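Local structure of enoyl-CoA hydratase subunit II (Geobacillus kaustophilus, 2EJ5) at residues E163-A167 and E168-A172; K154-E157 and L158-G162. The protein probably hydrates enoyl-CoA thioesters as a crotonase-family enzyme, perhaps in phenylacetic acid catabolism. One frame throughout, in Å; residues are numbered along the deposited sequence.

Contact 1: E163-A167 and E168-A172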
ATOM      1  N   GLU A 163      -2.245   7.869  19.070  1.00 20.66           N
ATOM      2  CA  GLU A 163      -2.877   6.997  20.045  1.00 22.23           C
ATOM      3  C   GLU A 163      -2.185   5.641  20.097  1.00 22.47           C
ATOM      4  O   GLU A 163      -1.955   5.001  19.066  1.00 21.86           O
ATOM      5  CB  GLU A 163      -4.363   6.801  19.773  1.00 21.90           C
ATOM      6  CG  GLU A 163      -5.120   8.078  19.596  1.00 27.59           C
ATOM      7  CD  GLU A 163      -6.576   7.902  19.907  1.00 34.74           C
ATOM      8  OE1 GLU A 163      -7.402   7.978  18.969  1.00 34.56           O
ATOM      9  OE2 GLU A 163      -6.893   7.666  21.108  1.00 39.38           O
ATOM     10  N   LYS A 164      -1.870   5.216  21.314  1.00 22.82           N
ATOM     11  CA  LYS A 164      -1.230   3.930  21.579  1.00 24.35           C
ATOM     12  C   LYS A 164      -2.101   2.748  21.092  1.00 23.13           C
ATOM     13  O   LYS A 164      -3.310   2.770  21.228  1.00 22.38           O
ATOM     14  CB  LYS A 164      -0.916   3.810  23.077  1.00 23.80           C
ATOM     15  CG  LYS A 164      -0.340   2.464  23.496  1.00 27.83           C
ATOM     16  CD  LYS A 164      -0.348   2.326  25.027  1.00 28.62           C
ATOM     17  CE  LYS A 164       1.012   2.680  25.637  1.00 34.89           C
ATOM     18  NZ  LYS A 164       1.212   2.093  27.026  1.00 37.21           N
ATOM     19  N   VAL A 165      -1.471   1.728  20.520  1.00 22.83           N
ATOM     20  CA  VAL A 165      -2.212   0.546  20.078  1.00 22.99           C
ATOM     21  C   VAL A 165      -1.784  -0.695  20.844  1.00 22.38           C
ATOM     22  O   VAL A 165      -0.604  -0.898  21.093  1.00 21.78           O
ATOM     23  CB  VAL A 165      -2.139   0.289  18.543  1.00 24.03           C
ATOM     24  CG1 VAL A 165      -2.904   1.378  17.770  1.00 25.94           C
ATOM     25  CG2 VAL A 165      -0.734   0.240  18.060  1.00 23.02           C
ATOM     26  N   THR A 166      -2.756  -1.530  21.190  1.00 22.08           N
ATOM     27  CA  THR A 166      -2.470  -2.790  21.866  1.00 22.43           C
ATOM     28  C   THR A 166      -1.905  -3.819  20.869  1.00 21.77           C
ATOM     29  O   THR A 166      -1.893  -3.565  19.650  1.00 21.24           O
ATOM     30  CB  THR A 166      -3.725  -3.333  22.509  1.00 22.31           C
ATOM     31  OG1 THR A 166      -4.679  -3.597  21.481  1.00 22.82           O
ATOM     32  CG2 THR A 166      -4.313  -2.279  23.506  1.00 25.60           C
ATOM     33  N   ALA A 167      -1.379  -4.932  21.384  1.00 20.48           N
ATOM     34  CA  ALA A 167      -0.853  -6.015  20.528  1.00 20.33           C
ATOM     35  C   ALA A 167      -1.939  -6.476  19.558  1.00 20.40           C
ATOM     36  O   ALA A 167      -1.685  -6.621  18.367  1.00 18.61           O
ATOM     37  CB  ALA A 167      -0.345  -7.209  21.382  1.00 20.20           C
ATOM     38  N   GLU A 168      -3.163  -6.663  20.056  1.00 19.97           N
ATOM     39  CA  GLU A 168      -4.207  -7.222  19.190  1.00 22.11           C
ATOM     40  C   GLU A 168      -4.670  -6.189  18.169  1.00 21.38           C
ATOM     41  O   GLU A 168      -4.979  -6.545  17.055  1.00 20.59           O
ATOM     42  CB  GLU A 168      -5.364  -7.816  19.983  1.00 21.67           C
ATOM     43  CG  GLU A 168      -4.967  -9.092  20.813  1.00 26.83           C
ATOM     44  CD  GLU A 168      -4.825 -10.401  19.986  1.00 31.06           C
ATOM     45  OE1 GLU A 168      -5.038 -10.430  18.750  1.00 31.14           O
ATOM     46  OE2 GLU A 168      -4.513 -11.435  20.610  1.00 35.59           O
ATOM     47  N   GLU A 169      -4.669  -4.917  18.561  1.00 21.97           N
ATOM     48  CA  GLU A 169      -4.975  -3.819  17.638  1.00 22.53           C
ATOM     49  C   GLU A 169      -3.896  -3.681  16.574  1.00 22.01           C
ATOM     50  O   GLU A 169      -4.232  -3.512  15.403  1.00 22.30           O
ATOM     51  CB  GLU A 169      -5.212  -2.486  18.366  1.00 21.82           C
ATOM     52  CG  GLU A 169      -6.370  -2.541  19.369  1.00 24.74           C
ATOM     53  CD  GLU A 169      -6.428  -1.350  20.325  1.00 25.25           C
ATOM     54  OE1 GLU A 169      -5.419  -0.654  20.520  1.00 25.84           O
ATOM     55  OE2 GLU A 169      -7.509  -1.113  20.901  1.00 33.08           O
ATOM     56  N   ALA A 170      -2.624  -3.792  16.963  1.00 21.77           N
ATOM     57  CA  ALA A 170      -1.518  -3.854  15.995  1.00 21.05           C
ATOM     58  C   ALA A 170      -1.684  -5.025  15.014  1.00 21.13           C
ATOM     59  O   ALA A 170      -1.487  -4.869  13.792  1.00 20.45           O
ATOM     60  CB  ALA A 170      -0.168  -3.945  16.710  1.00 20.98           C
ATOM     61  N   ALA A 171      -2.028  -6.207  15.535  1.00 20.98           N
ATOM     62  CA  ALA A 171      -2.289  -7.329  14.635  1.00 20.78           C
ATOM     63  C   ALA A 171      -3.410  -7.022  13.629  1.00 21.21           C
ATOM     64  O   ALA A 171      -3.255  -7.334  12.439  1.00 21.82           O
ATOM     65  CB  ALA A 171      -2.539  -8.656  15.426  1.00 21.55           C
ATOM     66  N   ALA A 172      -4.503  -6.404  14.092  1.00 21.31           N
ATOM     67  CA  ALA A 172      -5.620  -6.003  13.213  1.00 22.94           C
ATOM     68  C   ALA A 172      -5.152  -5.008  12.146  1.00 22.78           C
ATOM     69  O   ALA A 172      -5.624  -5.041  11.009  1.00 24.15           O
ATOM     70  CB  ALA A 172      -6.805  -5.407  14.021  1.00 21.98           C
TER
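A capping box formed by Thr-166 and Glu-169 starts helix 167-173, the short helix that follows strand 165-166 in this crotonase-like fold. Each of the two residues uses its side chain to bind the backbone N-H of the other. Glu-169 OE1 accepts from Thr-166 N at 2.9 Å in a nearly straight bond, with an N-H...O angle of 174°. The amide comes in from above the carboxylate plane, 37° out of it. In return, Glu-169 N donates to Thr-166 OG1 at 3.2 Å, a longer and more bent bond. For this, OG1 sits between the backbone N and the carbonyl carbon of Thr-166 (chi1 62°), facing the first turn, while CG2 lies next to the glutamate carboxylate. Glu-169 sends its CG beside its own backbone N, and the extended chain beyond it carries the carboxylate back to the helix start. The two side chains pass each other obliquely. Such a box is a classical helix N-terminus, in which side chains serve amides that have no preceding turn to bind. The carboxylate also lies near the positive end of the helix dipole, which probably favours its charged form. Regular helix bonds take over at once: Ala-170 N donates to Thr-166 O at 2.8 Å and Ala-171 N to Ala-167 O at 2.9 Å. Just before the cap, Val-165 sets its CA 3.5 Å from Glu-169 OE1, and its CG2 packs loosely toward Ala-170 CB at 4.4 Å. Val-165 bonds through its backbone to Phe-127 of strand 126-128, and Phe-127 also touches the Ala-170 side chain; Ala-167 and Ala-171 rest on Val-179 of strand 178-180.

Contact 2: K154-E157 and L158-G162; sequences KALE and LAVLG
Leu-156 and Val-160 stand one turn apart on helix 152-161, an alpha-helix of the crotonase fold that packs on helix 142-150 and on a second subunit, and their side chains run alongside each other, both leaning out from the same face. Leu-156 CD2 meets Val-160 CG2 at 3.8 Å. The leucine gets there by swinging CG away from its backbone N and beside its carbonyl carbon (chi1 -170°), toward the next turn, and CD2 continues that way; Val-160 answers with CG2, which drops back to meet it. This pair belongs to the subunit interface: Leu-156 packs on Phe-118 and Val-160 on Leu-196, both of a second subunit. Glu-157 shares the trans first torsion (chi1 -177°) and stays extended, its aliphatic CG lying against Leu-161 CD1 at 3.6 Å. Lys-154 leans forward along the helix and brings NZ 3.5 Å from Glu-157 OE2, a long salt bridge, while OE2 stays about level with its own CA. Leu-158 CG lies over Lys-154 O at 3.3 Å, and with Ala-155 the leucine packs against Leu-146 of helix 142-150. Four i to i+4 backbone bonds tie the segments together, the most bent being Val-160 N to Leu-156 O (137°). Gly-162 leaves the helix with positive phi, its O hydrogen-bonded to His-133 NE2.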
ATOM      1  N   LYS A 154      -4.080   5.392   7.506  1.00 12.73           N
ATOM      2  CA  LYS A 154      -3.772   4.878   8.847  1.00 14.01           C
ATOM      3  C   LYS A 154      -2.433   5.406   9.330  1.00 13.36           C
ATOM      4  O   LYS A 154      -2.260   5.625  10.533  1.00 12.85           O
ATOM      5  CB  LYS A 154      -3.826   3.354   8.912  1.00 14.75           C
ATOM      6  CG  LYS A 154      -3.902   2.864  10.361  1.00 21.68           C
ATOM      7  CD  LYS A 154      -5.332   3.106  10.913  1.00 27.41           C
ATOM      8  CE  LYS A 154      -5.319   3.277  12.412  1.00 31.86           C
ATOM      9  NZ  LYS A 154      -6.722   3.093  12.973  1.00 30.81           N
ATOM     10  N   ALA A 155      -1.469   5.601   8.418  1.00 12.94           N
ATOM     11  CA  ALA A 155      -0.184   6.125   8.852  1.00 13.47           C
ATOM     12  C   ALA A 155      -0.343   7.544   9.402  1.00 14.54           C
ATOM     13  O   ALA A 155       0.273   7.876  10.405  1.00 14.46           O
ATOM     14  CB  ALA A 155       0.872   6.116   7.700  1.00 13.24           C
ATOM     15  N   LEU A 156      -1.138   8.366   8.712  1.00 14.20           N
ATOM     16  CA  LEU A 156      -1.400   9.749   9.158  1.00 15.64           C
ATOM     17  C   LEU A 156      -2.152   9.755  10.521  1.00 16.34           C
ATOM     18  O   LEU A 156      -1.808  10.516  11.423  1.00 18.55           O
ATOM     19  CB  LEU A 156      -2.134  10.525   8.059  1.00 15.02           C
ATOM     20  CG  LEU A 156      -2.237  12.033   8.324  1.00 18.79           C
ATOM     21  CD1 LEU A 156      -2.188  12.845   7.040  1.00 21.21           C
ATOM     22  CD2 LEU A 156      -3.501  12.277   9.115  1.00 18.11           C
ATOM     23  N   GLU A 157      -3.121   8.876  10.674  1.00 16.21           N
ATOM     24  CA  GLU A 157      -3.896   8.778  11.892  1.00 18.72           C
ATOM     25  C   GLU A 157      -3.010   8.420  13.090  1.00 17.77           C
ATOM     26  O   GLU A 157      -3.044   9.095  14.128  1.00 18.37           O
ATOM     27  CB  GLU A 157      -5.062   7.797  11.730  1.00 18.28           C
ATOM     28  CG  GLU A 157      -5.925   7.751  12.997  1.00 22.19           C
ATOM     29  CD  GLU A 157      -7.110   6.791  12.906  1.00 24.07           C
ATOM     30  OE1 GLU A 157      -7.563   6.476  11.778  1.00 24.06           O
ATOM     31  OE2 GLU A 157      -7.601   6.373  14.007  1.00 31.65           O
ATOM     32  N   LEU A 158      -2.140   7.442  12.891  1.00 17.05           N
ATOM     33  CA  LEU A 158      -1.158   7.060  13.882  1.00 15.86           C
ATOM     34  C   LEU A 158      -0.206   8.184  14.214  1.00 16.19           C
ATOM     35  O   LEU A 158      -0.063   8.509  15.383  1.00 16.09           O
ATOM     36  CB  LEU A 158      -0.386   5.838  13.403  1.00 15.94           C
ATOM     37  CG  LEU A 158      -1.223   4.543  13.460  1.00 18.59           C
ATOM     38  CD1 LEU A 158      -0.334   3.444  12.937  1.00 17.75           C
ATOM     39  CD2 LEU A 158      -1.657   4.215  14.871  1.00 22.12           C
ATOM     40  N   ALA A 159       0.417   8.792  13.193  1.00 14.55           N
ATOM     41  CA  ALA A 159       1.336   9.903  13.394  1.00 14.95           C
ATOM     42  C   ALA A 159       0.689  11.132  14.007  1.00 15.26           C
ATOM     43  O   ALA A 159       1.355  11.854  14.749  1.00 15.12           O
ATOM     44  CB  ALA A 159       2.025  10.312  12.067  1.00 15.09           C
ATOM     45  N   VAL A 160      -0.568  11.410  13.663  1.00 15.68           N
ATOM     46  CA  VAL A 160      -1.166  12.698  14.011  1.00 16.01           C
ATOM     47  C   VAL A 160      -1.899  12.610  15.323  1.00 17.81           C
ATOM     48  O   VAL A 160      -1.718  13.464  16.204  1.00 17.44           O
ATOM     49  CB  VAL A 160      -2.061  13.309  12.860  1.00 15.18           C
ATOM     50  CG1 VAL A 160      -2.953  14.481  13.347  1.00 14.52           C
ATOM     51  CG2 VAL A 160      -1.190  13.729  11.696  1.00 15.52           C
ATOM     52  N   LEU A 161      -2.713  11.577  15.474  1.00 18.73           N
ATOM     53  CA  LEU A 161      -3.486  11.435  16.704  1.00 20.46           C
ATOM     54  C   LEU A 161      -2.637  10.839  17.812  1.00 21.32           C
ATOM     55  O   LEU A 161      -2.894  11.083  18.997  1.00 20.68           O
ATOM     56  CB  LEU A 161      -4.746  10.630  16.431  1.00 21.20           C
ATOM     57  CG  LEU A 161      -5.699  11.364  15.467  1.00 24.04           C
ATOM     58  CD1 LEU A 161      -6.906  10.486  15.137  1.00 27.14           C
ATOM     59  CD2 LEU A 161      -6.144  12.766  15.993  1.00 27.93           C
ATOM     60  N   GLY A 162      -1.576  10.114  17.433  1.00 21.38           N
ATOM     61  CA  GLY A 162      -0.619   9.596  18.420  1.00 20.02           C
ATOM     62  C   GLY A 162      -1.177   8.578  19.415  1.00 20.47           C
ATOM     63  O   GLY A 162      -0.634   8.433  20.499  1.00 20.61           O
TER

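How the contacts relate
Contact 2 comes first along the chain and contact 1 follows directly, since Gly-162 ends helix 152-161 and Glu-163 begins the link to strand 165-166 and helix 167-173. Their centres lie 13 Å apart, within one enoyl-CoA hydratase/isomerase region. They also touch in space: Leu-158 CD2 comes to 4.2 Å from Val-165 CG1, tying the helix to the strand after it. The connection thus runs from a helix that packs on helix 142-150 and a second subunit, through the edge of a small three-stranded sheet, to a helix seated on strand 178-180 of the six-stranded sheet.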